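Local coordinates for protein anthranilate synthase component I (Streptococcus pneumoniae serotype 4, PDB 5KCK) that is the first component of anthranilate synthase, a mixed helix-and-strand protein built round large antiparallel sheets and present here as a two-chain assembly, at residues N225-D228 against F229-N232; R231-R234 against V235-S239; E385-G388 against V389-G392; N435-Q438 against E439-K443. All coordinates share one frame; numbering follows the deposited sequence.

Contact 1: N225-D228 against F229-N232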
ATOM      1  N   ASN A 225      -3.923   2.140  26.363  1.00 45.45           N
ATOM      2  CA  ASN A 225      -2.544   2.183  25.902  1.00 47.73           C
ATOM      3  C   ASN A 225      -2.389   3.264  24.842  1.00 45.08           C
ATOM      4  O   ASN A 225      -3.080   3.213  23.812  1.00 44.53           O
ATOM      5  CB  ASN A 225      -2.157   0.811  25.341  1.00 55.69           C
ATOM      6  CG  ASN A 225      -0.675   0.688  25.011  1.00 57.95           C
ATOM      7  OD1 ASN A 225      -0.001   1.663  24.680  1.00 55.53           O
ATOM      8  ND2 ASN A 225      -0.169  -0.535  25.084  1.00 59.35           N
ATOM      9  N   PRO A 226      -1.495   4.243  25.033  1.00 40.95           N
ATOM     10  CA  PRO A 226      -1.340   5.301  24.012  1.00 45.97           C
ATOM     11  C   PRO A 226      -0.823   4.792  22.678  1.00 39.29           C
ATOM     12  O   PRO A 226      -1.290   5.234  21.621  1.00 31.09           O
ATOM     13  CB  PRO A 226      -0.338   6.268  24.662  1.00 47.21           C
ATOM     14  CG  PRO A 226       0.414   5.430  25.663  1.00 52.18           C
ATOM     15  CD  PRO A 226      -0.573   4.417  26.171  1.00 38.30           C
ATOM     16  N   PHE A 227       0.152   3.881  22.703  1.00 34.35           N
ATOM     17  CA  PHE A 227       0.692   3.337  21.462  1.00 30.29           C
ATOM     18  C   PHE A 227      -0.376   2.583  20.671  1.00 27.84           C
ATOM     19  O   PHE A 227      -0.426   2.675  19.438  1.00 29.37           O
ATOM     20  CB  PHE A 227       1.886   2.437  21.773  1.00 26.61           C
ATOM     21  CG  PHE A 227       2.622   1.977  20.562  1.00 31.26           C
ATOM     22  CD1 PHE A 227       3.328   2.880  19.789  1.00 28.10           C
ATOM     23  CD2 PHE A 227       2.598   0.644  20.183  1.00 34.10           C
ATOM     24  CE1 PHE A 227       4.005   2.464  18.657  1.00 32.20           C
ATOM     25  CE2 PHE A 227       3.278   0.222  19.053  1.00 30.20           C
ATOM     26  CZ  PHE A 227       3.982   1.131  18.291  1.00 30.42           C
ATOM     27  N   ASP A 228      -1.252   1.841  21.355  1.00 25.47           N
ATOM     28  CA  ASP A 228      -2.317   1.162  20.623  1.00 29.07           C
ATOM     29  C   ASP A 228      -3.271   2.160  19.986  1.00 32.16           C
ATOM     30  O   ASP A 228      -3.821   1.890  18.911  1.00 28.32           O
ATOM     31  CB  ASP A 228      -3.088   0.204  21.533  1.00 27.59           C
ATOM     32  CG  ASP A 228      -2.302  -1.061  21.852  1.00 37.10           C
ATOM     33  OD1 ASP A 228      -1.247  -1.298  21.215  1.00 35.55           O
ATOM     34  OD2 ASP A 228      -2.750  -1.825  22.733  1.00 38.02           O
ATOM     35  N   PHE A 229      -3.481   3.311  20.628  1.00 33.99           N
ATOM     36  CA  PHE A 229      -4.230   4.381  19.977  1.00 32.35           C
ATOM     37  C   PHE A 229      -3.543   4.812  18.684  1.00 31.48           C
ATOM     38  O   PHE A 229      -4.201   4.971  17.647  1.00 29.39           O
ATOM     39  CB  PHE A 229      -4.394   5.561  20.934  1.00 31.20           C
ATOM     40  CG  PHE A 229      -5.067   6.754  20.314  1.00 38.18           C
ATOM     41  CD1 PHE A 229      -6.447   6.825  20.239  1.00 41.42           C
ATOM     42  CD2 PHE A 229      -4.320   7.804  19.815  1.00 35.25           C
ATOM     43  CE1 PHE A 229      -7.067   7.922  19.669  1.00 45.18           C
ATOM     44  CE2 PHE A 229      -4.937   8.908  19.245  1.00 37.21           C
ATOM     45  CZ  PHE A 229      -6.308   8.964  19.173  1.00 42.75           C
ATOM     46  N   TYR A 230      -2.213   4.973  18.717  1.00 28.53           N
ATOM     47  CA  TYR A 230      -1.486   5.303  17.491  1.00 20.91           C
ATOM     48  C   TYR A 230      -1.663   4.219  16.436  1.00 32.04           C
ATOM     49  O   TYR A 230      -1.914   4.525  15.266  1.00 21.42           O
ATOM     50  CB  TYR A 230       0.001   5.531  17.779  1.00 20.04           C
ATOM     51  CG  TYR A 230       0.776   5.932  16.532  1.00 30.77           C
ATOM     52  CD1 TYR A 230       0.576   7.174  15.942  1.00 29.14           C
ATOM     53  CD2 TYR A 230       1.686   5.066  15.934  1.00 23.36           C
ATOM     54  CE1 TYR A 230       1.262   7.551  14.792  1.00 21.72           C
ATOM     55  CE2 TYR A 230       2.377   5.431  14.779  1.00 22.11           C
ATOM     56  CZ  TYR A 230       2.162   6.679  14.216  1.00 26.79           C
ATOM     57  OH  TYR A 230       2.837   7.064  13.077  1.00 27.78           O
ATOM     58  N   ARG A 231      -1.555   2.941  16.833  1.00 22.00           N
ATOM     59  CA  ARG A 231      -1.727   1.854  15.872  1.00 26.96           C
ATOM     60  C   ARG A 231      -3.096   1.918  15.212  1.00 28.81           C
ATOM     61  O   ARG A 231      -3.232   1.653  14.010  1.00 26.28           O
ATOM     62  CB  ARG A 231      -1.530   0.495  16.553  1.00 23.36           C
ATOM     63  CG  ARG A 231      -0.118   0.249  17.081  1.00 22.71           C
ATOM     64  CD  ARG A 231      -0.078  -1.042  17.912  1.00 23.61           C
ATOM     65  NE  ARG A 231      -0.483  -2.191  17.109  1.00 24.56           N
ATOM     66  CZ  ARG A 231      -0.775  -3.391  17.601  1.00 36.82           C
ATOM     67  NH1 ARG A 231      -0.723  -3.616  18.910  1.00 26.02           N
ATOM     68  NH2 ARG A 231      -1.133  -4.361  16.776  1.00 26.63           N
ATOM     69  N   ASN A 232      -4.124   2.275  15.977  1.00 28.81           N
ATOM     70  CA  ASN A 232      -5.448   2.378  15.380  1.00 28.03           C
ATOM     71  C   ASN A 232      -5.578   3.650  14.557  1.00 32.56           C
ATOM     72  O   ASN A 232      -6.240   3.655  13.513  1.00 32.85           O
ATOM     73  CB  ASN A 232      -6.527   2.330  16.458  1.00 29.06           C
ATOM     74  CG  ASN A 232      -7.918   2.176  15.867  1.00 41.81           C
ATOM     75  OD1 ASN A 232      -8.206   1.191  15.175  1.00 44.33           O
ATOM     76  ND2 ASN A 232      -8.783   3.153  16.119  1.00 38.70           N
TER
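Arg231 lays its aliphatic part over one face of the Phe227 ring, with CG above that face and CD 3.8 Å from CE2 of Phe227. CG and CD, not the charged end, make the contact; the ring and guanidinium planes are 39° apart. With its CG anti to the backbone N (chi1 -172°), the Phe227 ring swings along the helix to meet the two methylenes. Asp228 runs beside the same arginine, pointing the same way. Its OD1 comes to the guanidinium edge, 3.3 Å from NH1 of Arg231, in a salt bridge whose hydrogen bond is weak; the carboxylate plane is turned 72° from the guanidinium. Each partner has a further anchor, OD2 of Asp228 on the backbone N of Asp178 and NH2 of Arg231 on Asp10. All this lies on the first turns of helix 226-236, where Asn225 is the N-cap and its OD1 accepts a weak capping bond of 3.0 Å from Phe227 N. The Arg231 N to Phe227 O bond, 2.9 Å, links the backbones of the same two residues. Phe227 also meets Phe244 edge-to-face and stacks on Tyr18 of the second subunit, while Tyr230 OH bonds Glu30 of that subunit.

Contact 2: R231-R234 against V235-S239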
ATOM      1  N   ARG A 231      -1.555   2.941  16.833  1.00 22.00           N
ATOM      2  CA  ARG A 231      -1.727   1.854  15.872  1.00 26.96           C
ATOM      3  C   ARG A 231      -3.096   1.918  15.212  1.00 28.81           C
ATOM      4  O   ARG A 231      -3.232   1.653  14.010  1.00 26.28           O
ATOM      5  CB  ARG A 231      -1.530   0.495  16.553  1.00 23.36           C
ATOM      6  CG  ARG A 231      -0.118   0.249  17.081  1.00 22.71           C
ATOM      7  CD  ARG A 231      -0.078  -1.042  17.912  1.00 23.61           C
ATOM      8  NE  ARG A 231      -0.483  -2.191  17.109  1.00 24.56           N
ATOM      9  CZ  ARG A 231      -0.775  -3.391  17.601  1.00 36.82           C
ATOM     10  NH1 ARG A 231      -0.723  -3.616  18.910  1.00 26.02           N
ATOM     11  NH2 ARG A 231      -1.133  -4.361  16.776  1.00 26.63           N
ATOM     12  N   ASN A 232      -4.124   2.275  15.977  1.00 28.81           N
ATOM     13  CA  ASN A 232      -5.448   2.378  15.380  1.00 28.03           C
ATOM     14  C   ASN A 232      -5.578   3.650  14.557  1.00 32.56           C
ATOM     15  O   ASN A 232      -6.240   3.655  13.513  1.00 32.85           O
ATOM     16  CB  ASN A 232      -6.527   2.330  16.458  1.00 29.06           C
ATOM     17  CG  ASN A 232      -7.918   2.176  15.867  1.00 41.81           C
ATOM     18  OD1 ASN A 232      -8.206   1.191  15.175  1.00 44.33           O
ATOM     19  ND2 ASN A 232      -8.783   3.153  16.119  1.00 38.70           N
ATOM     20  N   LEU A 233      -4.932   4.726  15.012  1.00 23.40           N
ATOM     21  CA  LEU A 233      -5.017   6.007  14.320  1.00 27.00           C
ATOM     22  C   LEU A 233      -4.464   5.912  12.904  1.00 29.38           C
ATOM     23  O   LEU A 233      -5.064   6.436  11.958  1.00 32.08           O
ATOM     24  CB  LEU A 233      -4.264   7.075  15.118  1.00 23.73           C
ATOM     25  CG  LEU A 233      -4.370   8.506  14.580  1.00 30.91           C
ATOM     26  CD1 LEU A 233      -5.812   9.005  14.667  1.00 27.67           C
ATOM     27  CD2 LEU A 233      -3.422   9.439  15.319  1.00 22.24           C
ATOM     28  N   ARG A 234      -3.320   5.245  12.735  1.00 30.02           N
ATOM     29  CA  ARG A 234      -2.697   5.201  11.419  1.00 30.51           C
ATOM     30  C   ARG A 234      -3.487   4.349  10.437  1.00 33.28           C
ATOM     31  O   ARG A 234      -3.279   4.475   9.226  1.00 35.45           O
ATOM     32  CB  ARG A 234      -1.243   4.713  11.529  1.00 31.03           C
ATOM     33  CG  ARG A 234      -1.070   3.345  12.138  1.00 30.26           C
ATOM     34  CD  ARG A 234       0.347   3.142  12.700  1.00 33.02           C
ATOM     35  NE  ARG A 234       1.400   3.066  11.685  1.00 28.80           N
ATOM     36  CZ  ARG A 234       1.539   2.064  10.818  1.00 30.00           C
ATOM     37  NH1 ARG A 234       0.683   1.042  10.814  1.00 27.07           N
ATOM     38  NH2 ARG A 234       2.532   2.085   9.942  1.00 27.28           N
ATOM     39  N   VAL A 235      -4.407   3.515  10.917  1.00 28.93           N
ATOM     40  CA  VAL A 235      -5.319   2.812  10.015  1.00 33.16           C
ATOM     41  C   VAL A 235      -6.552   3.654   9.699  1.00 35.64           C
ATOM     42  O   VAL A 235      -7.038   3.650   8.565  1.00 39.79           O
ATOM     43  CB  VAL A 235      -5.707   1.442  10.609  1.00 33.86           C
ATOM     44  CG1 VAL A 235      -6.795   0.785   9.766  1.00 34.36           C
ATOM     45  CG2 VAL A 235      -4.483   0.547  10.691  1.00 32.42           C
ATOM     46  N   THR A 236      -7.075   4.395  10.674  1.00 30.81           N
ATOM     47  CA  THR A 236      -8.303   5.150  10.467  1.00 40.15           C
ATOM     48  C   THR A 236      -8.076   6.579   9.973  1.00 44.36           C
ATOM     49  O   THR A 236      -9.033   7.211   9.514  1.00 49.78           O
ATOM     50  CB  THR A 236      -9.134   5.183  11.761  1.00 40.67           C
ATOM     51  OG1 THR A 236      -8.469   5.981  12.750  1.00 40.69           O
ATOM     52  CG2 THR A 236      -9.329   3.778  12.303  1.00 40.76           C
ATOM     53  N   ASN A 237      -6.854   7.107  10.047  1.00 43.28           N
ATOM     54  CA  ASN A 237      -6.554   8.464   9.578  1.00 42.87           C
ATOM     55  C   ASN A 237      -5.231   8.482   8.829  1.00 40.37           C
ATOM     56  O   ASN A 237      -4.257   9.098   9.270  1.00 49.85           O
ATOM     57  CB  ASN A 237      -6.521   9.454  10.743  1.00 40.68           C
ATOM     58  CG  ASN A 237      -7.872   9.617  11.397  1.00 56.61           C
ATOM     59  OD1 ASN A 237      -8.267   8.808  12.236  1.00 70.19           O
ATOM     60  ND2 ASN A 237      -8.592  10.663  11.016  1.00 56.39           N
ATOM     61  N   PRO A 238      -5.166   7.833   7.677  1.00 44.52           N
ATOM     62  CA  PRO A 238      -3.925   7.866   6.894  1.00 53.97           C
ATOM     63  C   PRO A 238      -3.641   9.235   6.280  1.00 66.34           C
ATOM     64  O   PRO A 238      -4.079   9.530   5.162  1.00 72.08           O
ATOM     65  CB  PRO A 238      -4.169   6.801   5.817  1.00 49.96           C
ATOM     66  CG  PRO A 238      -5.652   6.773   5.659  1.00 44.05           C
ATOM     67  CD  PRO A 238      -6.219   7.031   7.023  1.00 39.36           C
ATOM     68  N   SER A 239      -2.896  10.071   7.000  1.00 62.88           N
ATOM     69  CA  SER A 239      -2.531  11.408   6.554  1.00 54.03           C
ATOM     70  C   SER A 239      -1.092  11.432   6.064  1.00 49.86           C
ATOM     71  O   SER A 239      -0.302  10.524   6.332  1.00 40.56           O
ATOM     72  CB  SER A 239      -2.700  12.429   7.685  1.00 58.11           C
ATOM     73  OG  SER A 239      -4.043  12.477   8.140  1.00 70.20           O
TER
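Leu233 turns its CG anti to the backbone N (chi1 -175°), while Asn237 sets its own CG anti to the carbonyl carbon (chi1 -65°), and the two side chains then meet one helical turn apart. CD1 of Leu233 lies 3.5 Å from OD1 of Asn237, a methyl against the amide oxygen, with the side chains crossing at an angle. The backbone supports the same pairing, because Asn237 N donates to Leu233 O over 2.7 Å. Thr236 OG1 donates to OD1 of Asn237 at 2.9 Å. The amide oxygen is therefore held from one side chain while it rests against another.

The other branch of Thr236, CG2, approaches the side-chain amide of Asn232, 3.9 Å from ND2. Asn232 O gathers the backbone here, accepting Thr236 N at 3.1 Å and, weakly, Val235 N at 3.2 Å. Val235 sets its CG2 methyl against the carbonyl oxygen of Arg231, 3.7 Å from O. These bonds mark the last turn of helix 226-236, since Asn237 is the first residue to abandon helical backbone angles.

Arg234 NH2 forms a salt bridge with Glu30 of the second subunit, and Pro238 packs on Ile32 of that subunit. Within the chain, Arg231 and Val235 rest on His8 of strand 2-8, Leu233 touches Ala255 just beyond strand 250-254, and the segment leads through Ser239 toward strand 242-246.

Contact 3: E385-G388 against V389-G392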
ATOM      1  N   GLU A 385      -6.202  29.716  27.835  1.00 31.42           N
ATOM      2  CA  GLU A 385      -5.131  28.752  28.023  1.00 37.22           C
ATOM      3  C   GLU A 385      -4.102  28.938  26.923  1.00 31.86           C
ATOM      4  O   GLU A 385      -4.462  29.099  25.755  1.00 36.35           O
ATOM      5  CB  GLU A 385      -5.645  27.305  27.976  1.00 38.46           C
ATOM      6  CG  GLU A 385      -6.654  26.931  29.045  1.00 57.21           C
ATOM      7  CD  GLU A 385      -7.222  25.536  28.824  1.00 61.77           C
ATOM      8  OE1 GLU A 385      -8.121  25.383  27.965  1.00 59.39           O
ATOM      9  OE2 GLU A 385      -6.751  24.591  29.492  1.00 58.18           O
ATOM     10  N   LYS A 386      -2.827  28.903  27.301  1.00 31.41           N
ATOM     11  CA  LYS A 386      -1.752  28.885  26.317  1.00 28.57           C
ATOM     12  C   LYS A 386      -1.949  27.715  25.358  1.00 30.62           C
ATOM     13  O   LYS A 386      -2.272  26.599  25.774  1.00 28.95           O
ATOM     14  CB  LYS A 386      -0.406  28.770  27.031  1.00 27.47           C
ATOM     15  CG  LYS A 386       0.801  28.704  26.127  1.00 26.34           C
ATOM     16  CD  LYS A 386       2.063  28.702  26.970  1.00 30.15           C
ATOM     17  CE  LYS A 386       3.305  28.606  26.104  1.00 28.49           C
ATOM     18  NZ  LYS A 386       4.489  28.270  26.946  1.00 36.28           N
ATOM     19  N   ARG A 387      -1.770  27.982  24.064  1.00 24.88           N
ATOM     20  CA  ARG A 387      -2.021  26.949  23.061  1.00 28.47           C
ATOM     21  C   ARG A 387      -1.000  25.825  23.144  1.00 28.11           C
ATOM     22  O   ARG A 387      -1.367  24.645  23.074  1.00 28.68           O
ATOM     23  CB  ARG A 387      -2.038  27.565  21.660  1.00 23.15           C
ATOM     24  CG  ARG A 387      -3.351  28.267  21.375  1.00 24.03           C
ATOM     25  CD  ARG A 387      -3.404  28.890  20.006  1.00 23.74           C
ATOM     26  NE  ARG A 387      -4.783  29.245  19.688  1.00 26.95           N
ATOM     27  CZ  ARG A 387      -5.210  29.518  18.464  1.00 29.99           C
ATOM     28  NH1 ARG A 387      -4.357  29.480  17.447  1.00 23.63           N
ATOM     29  NH2 ARG A 387      -6.485  29.823  18.258  1.00 25.65           N
ATOM     30  N   GLY A 388       0.279  26.160  23.295  1.00 22.65           N
ATOM     31  CA  GLY A 388       1.288  25.115  23.427  1.00 23.94           C
ATOM     32  C   GLY A 388       1.533  24.413  22.107  1.00 23.69           C
ATOM     33  O   GLY A 388       1.782  25.050  21.073  1.00 20.42           O
ATOM     34  N   VAL A 389       1.474  23.077  22.137  1.00 25.84           N
ATOM     35  CA  VAL A 389       1.722  22.291  20.925  1.00 19.50           C
ATOM     36  C   VAL A 389       0.681  22.612  19.858  1.00 33.09           C
ATOM     37  O   VAL A 389       1.013  22.812  18.683  1.00 29.78           O
ATOM     38  CB  VAL A 389       1.740  20.786  21.244  1.00 23.29           C
ATOM     39  CG1 VAL A 389       1.734  19.968  19.942  1.00 18.72           C
ATOM     40  CG2 VAL A 389       2.953  20.430  22.107  1.00 19.70           C
ATOM     41  N   TYR A 390      -0.593  22.657  20.251  1.00 26.25           N
ATOM     42  CA  TYR A 390      -1.668  22.931  19.306  1.00 22.16           C
ATOM     43  C   TYR A 390      -1.373  24.186  18.494  1.00 21.63           C
ATOM     44  O   TYR A 390      -0.990  25.221  19.047  1.00 21.89           O
ATOM     45  CB  TYR A 390      -2.999  23.100  20.044  1.00 23.17           C
ATOM     46  CG  TYR A 390      -4.079  23.690  19.154  1.00 24.30           C
ATOM     47  CD1 TYR A 390      -4.701  22.913  18.194  1.00 23.23           C
ATOM     48  CD2 TYR A 390      -4.455  25.022  19.257  1.00 28.78           C
ATOM     49  CE1 TYR A 390      -5.678  23.430  17.375  1.00 29.04           C
ATOM     50  CE2 TYR A 390      -5.440  25.552  18.430  1.00 28.96           C
ATOM     51  CZ  TYR A 390      -6.044  24.742  17.489  1.00 24.45           C
ATOM     52  OH  TYR A 390      -7.020  25.226  16.646  1.00 34.72           O
ATOM     53  N   ALA A 391      -1.555  24.076  17.174  1.00 23.89           N
ATOM     54  CA  ALA A 391      -1.418  25.153  16.192  1.00 23.98           C
ATOM     55  C   ALA A 391       0.030  25.563  15.958  1.00 24.19           C
ATOM     56  O   ALA A 391       0.279  26.625  15.370  1.00 21.55           O
ATOM     57  CB  ALA A 391      -2.237  26.394  16.572  1.00 23.16           C
ATOM     58  N   GLY A 392       0.992  24.772  16.425  1.00 22.85           N
ATOM     59  CA  GLY A 392       2.384  24.979  16.072  1.00 18.10           C
ATOM     60  C   GLY A 392       2.771  24.120  14.883  1.00 22.18           C
ATOM     61  O   GLY A 392       1.968  23.945  13.959  1.00 21.86           O
TER
HETATM   62  O   HOH W   1      -1.402  22.005  23.176  1.00 22.44           O
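A type II beta turn, Val389 to Gly392, ends the connection between helix 372-382 and strand 393-398, and its Tyr390 packs against Arg387 just before it. The turn is closed by Gly392 N donating to Val389 O at 3.0 Å. Tyr390 presents its ring edge to a face of the Arg387 guanidinium, CE2 standing 3.9 Å above the plane and over its centre. The two planes are 73° apart, so this is an edge-on approach in which the ring's pi face does not meet the cation. Because Arg387 is extended from CG to NE, its length runs past the ring, with CG 4.0 Å from CD2 of Tyr390. Ala391 sits on the tyrosine from another direction: its CB is 3.7 Å above one face of the Tyr390 ring, offset toward the rim, and 3.8 Å from NH1 of Arg387.

The turn delivers the chain into an interior strand of the eleven-stranded antiparallel sheet, and Ala391 and Gly392 make backbone bonds with Ala408. Between the segments a water takes the place of a direct backbone bond: it donates to Arg387 O at 2.6 Å and accepts from Tyr390 N at 3.1 Å. Gly388 takes a positive phi of 73°, easiest for glycine, and a CB here would clash with Val389 N. The guanidinium itself is fixed from outside, NH1 on Val367 O and NH2 in a salt bridge with Glu383, and Arg387 also makes a cation-pi contact with Tyr99.

Contact 4: N435-Q438 against E439-K443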
ATOM      1  N   ASN A 435     -23.154  27.126  15.946  1.00 45.46           N
ATOM      2  CA  ASN A 435     -22.554  26.290  14.911  1.00 46.24           C
ATOM      3  C   ASN A 435     -21.051  26.144  15.117  1.00 44.73           C
ATOM      4  O   ASN A 435     -20.493  25.061  14.916  1.00 46.28           O
ATOM      5  CB  ASN A 435     -22.841  26.872  13.527  1.00 48.70           C
ATOM      6  CG  ASN A 435     -24.312  26.860  13.185  1.00 56.55           C
ATOM      7  OD1 ASN A 435     -25.156  26.574  14.035  1.00 60.85           O
ATOM      8  ND2 ASN A 435     -24.632  27.181  11.934  1.00 59.00           N
ATOM      9  N   GLU A 436     -20.378  27.220  15.522  1.00 40.62           N
ATOM     10  CA  GLU A 436     -18.932  27.158  15.686  1.00 38.21           C
ATOM     11  C   GLU A 436     -18.525  26.414  16.954  1.00 41.07           C
ATOM     12  O   GLU A 436     -17.455  25.794  16.987  1.00 35.85           O
ATOM     13  CB  GLU A 436     -18.348  28.571  15.676  1.00 38.11           C
ATOM     14  CG  GLU A 436     -18.841  29.443  14.525  1.00 47.64           C
ATOM     15  CD  GLU A 436     -18.269  29.070  13.157  1.00 59.40           C
ATOM     16  OE1 GLU A 436     -18.128  29.989  12.314  1.00 65.56           O
ATOM     17  OE2 GLU A 436     -17.967  27.880  12.911  1.00 58.40           O
ATOM     18  N   TYR A 437     -19.346  26.468  18.005  1.00 41.44           N
ATOM     19  CA  TYR A 437     -19.112  25.597  19.150  1.00 40.47           C
ATOM     20  C   TYR A 437     -19.201  24.134  18.737  1.00 43.18           C
ATOM     21  O   TYR A 437     -18.350  23.319  19.116  1.00 37.99           O
ATOM     22  CB  TYR A 437     -20.116  25.897  20.264  1.00 39.91           C
ATOM     23  CG  TYR A 437     -20.211  24.795  21.293  1.00 39.77           C
ATOM     24  CD1 TYR A 437     -19.257  24.668  22.291  1.00 41.53           C
ATOM     25  CD2 TYR A 437     -21.258  23.878  21.264  1.00 46.91           C
ATOM     26  CE1 TYR A 437     -19.338  23.658  23.237  1.00 38.54           C
ATOM     27  CE2 TYR A 437     -21.350  22.871  22.198  1.00 45.04           C
ATOM     28  CZ  TYR A 437     -20.389  22.763  23.183  1.00 46.44           C
ATOM     29  OH  TYR A 437     -20.482  21.755  24.115  1.00 48.16           O
ATOM     30  N   GLN A 438     -20.219  23.793  17.938  1.00 38.85           N
ATOM     31  CA  GLN A 438     -20.389  22.420  17.476  1.00 45.90           C
ATOM     32  C   GLN A 438     -19.246  21.997  16.563  1.00 46.30           C
ATOM     33  O   GLN A 438     -18.656  20.927  16.749  1.00 44.97           O
ATOM     34  CB  GLN A 438     -21.725  22.273  16.755  1.00 54.59           C
ATOM     35  CG  GLN A 438     -22.411  20.948  17.017  1.00 66.64           C
ATOM     36  CD  GLN A 438     -22.728  20.737  18.489  1.00 72.11           C
ATOM     37  OE1 GLN A 438     -23.542  21.457  19.076  1.00 79.74           O
ATOM     38  NE2 GLN A 438     -22.079  19.748  19.094  1.00 66.58           N
ATOM     39  N   GLU A 439     -18.930  22.821  15.560  1.00 41.71           N
ATOM     40  CA  GLU A 439     -17.824  22.513  14.662  1.00 47.73           C
ATOM     41  C   GLU A 439     -16.557  22.207  15.446  1.00 48.77           C
ATOM     42  O   GLU A 439     -15.785  21.310  15.090  1.00 47.71           O
ATOM     43  CB  GLU A 439     -17.592  23.689  13.710  1.00 56.67           C
ATOM     44  CG  GLU A 439     -16.443  23.494  12.744  1.00 64.95           C
ATOM     45  CD  GLU A 439     -16.722  22.409  11.721  1.00 76.23           C
ATOM     46  OE1 GLU A 439     -17.914  22.087  11.493  1.00 79.23           O
ATOM     47  OE2 GLU A 439     -15.748  21.876  11.146  1.00 76.67           O
ATOM     48  N   THR A 440     -16.352  22.928  16.541  1.00 44.86           N
ATOM     49  CA  THR A 440     -15.124  22.794  17.308  1.00 42.81           C
ATOM     50  C   THR A 440     -15.080  21.476  18.084  1.00 39.02           C
ATOM     51  O   THR A 440     -14.050  20.792  18.098  1.00 35.93           O
ATOM     52  CB  THR A 440     -15.002  24.006  18.229  1.00 51.06           C
ATOM     53  OG1 THR A 440     -14.088  24.947  17.650  1.00 55.78           O
ATOM     54  CG2 THR A 440     -14.539  23.608  19.592  1.00 56.81           C
ATOM     55  N   ILE A 441     -16.189  21.090  18.716  1.00 42.86           N
ATOM     56  CA  ILE A 441     -16.157  19.877  19.520  1.00 49.00           C
ATOM     57  C   ILE A 441     -16.138  18.647  18.621  1.00 54.91           C
ATOM     58  O   ILE A 441     -15.515  17.634  18.958  1.00 60.22           O
ATOM     59  CB  ILE A 441     -17.331  19.856  20.525  1.00 49.78           C
ATOM     60  CG1 ILE A 441     -17.232  18.634  21.438  1.00 55.85           C
ATOM     61  CG2 ILE A 441     -18.677  19.887  19.816  1.00 52.92           C
ATOM     62  CD1 ILE A 441     -18.102  18.717  22.666  1.00 61.96           C
ATOM     63  N   ASN A 442     -16.781  18.719  17.453  1.00 51.17           N
ATOM     64  CA  ASN A 442     -16.737  17.597  16.523  1.00 43.54           C
ATOM     65  C   ASN A 442     -15.328  17.389  15.991  1.00 45.09           C
ATOM     66  O   ASN A 442     -14.819  16.263  15.977  1.00 49.82           O
ATOM     67  CB  ASN A 442     -17.716  17.824  15.371  1.00 40.68           C
ATOM     68  CG  ASN A 442     -19.147  17.951  15.846  1.00 49.25           C
ATOM     69  OD1 ASN A 442     -19.537  17.359  16.856  1.00 52.26           O
ATOM     70  ND2 ASN A 442     -19.940  18.733  15.126  1.00 53.26           N
ATOM     71  N   LYS A 443     -14.679  18.468  15.553  1.00 38.81           N
ATOM     72  CA  LYS A 443     -13.321  18.355  15.038  1.00 31.85           C
ATOM     73  C   LYS A 443     -12.371  17.833  16.110  1.00 47.11           C
ATOM     74  O   LYS A 443     -11.626  16.874  15.879  1.00 53.58           O
ATOM     75  CB  LYS A 443     -12.842  19.707  14.519  1.00 35.54           C
ATOM     76  CG  LYS A 443     -13.196  19.984  13.088  1.00 41.34           C
ATOM     77  CD  LYS A 443     -12.183  20.928  12.466  1.00 43.15           C
ATOM     78  CE  LYS A 443     -12.333  22.328  13.015  1.00 49.19           C
ATOM     79  NZ  LYS A 443     -11.320  23.262  12.443  1.00 44.72           N
TER
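Gln438 and Asn442 bring two flat amides near each other, their planes 34° apart and their side chains crossing. NE2 of Gln438 stays 4.1 Å from OD1 of Asn442, too far for a hydrogen bond, while ND2 of Asn442 lies 3.8 Å from CG and 3.0 Å from O of Gln438, the latter at an angle too poor for one. The glutamine amide also meets a methyl: NE2 of Gln438 is 3.5 Å from CG2 of Ile441, side by side. The bend at chi2 of Gln438 (61°) turns the amide alongside that isoleucine. The Tyr437 ring ends with OH 4.1 Å from CD1 of Ile441.

Helix 433-446 supplies i to i+4 backbone bonds beneath, Glu439 N to Asn435 O at 2.8 Å and Asn442 N to Gln438 O at 3.0 Å, while Thr440 N is shared between Glu436 O and, weakly, Tyr437 O. Tyr437 and Thr440 seat the helix on Phe193 of helix 190-205 and on Gln216 of strand 211-221. Glu436 OE1 bonds Ser431 OG, whereas its OE2 lies 6.0 Å from OE1 of Glu439. Such spacing of like charges would give at most modest repulsion, and the hydrogen bonds joining the segments are all backbone ones.

Contacts 1 and 2 are consecutive parts of helix 226-236, sharing Arg231 and Asn232, with centres about 10 Å apart. Both touch the second subunit, whose Glu30 takes Tyr230 in the first and Arg234 in the second, so one acidic side chain spans the two. Contacts 3 and 4 touch no other chain. Contact 3 lies about 22 Å from contact 1 and about 23 Å from contact 2, centre to centre. Contact 4 comes nearer to contact 3, with nearest atoms about 6 Å apart and centres about 18 Å, yet without touching. Strand 211-221 relates these two, since Ser215 meets Arg387 and Tyr390 while Gln216 meets Tyr437 and Thr440.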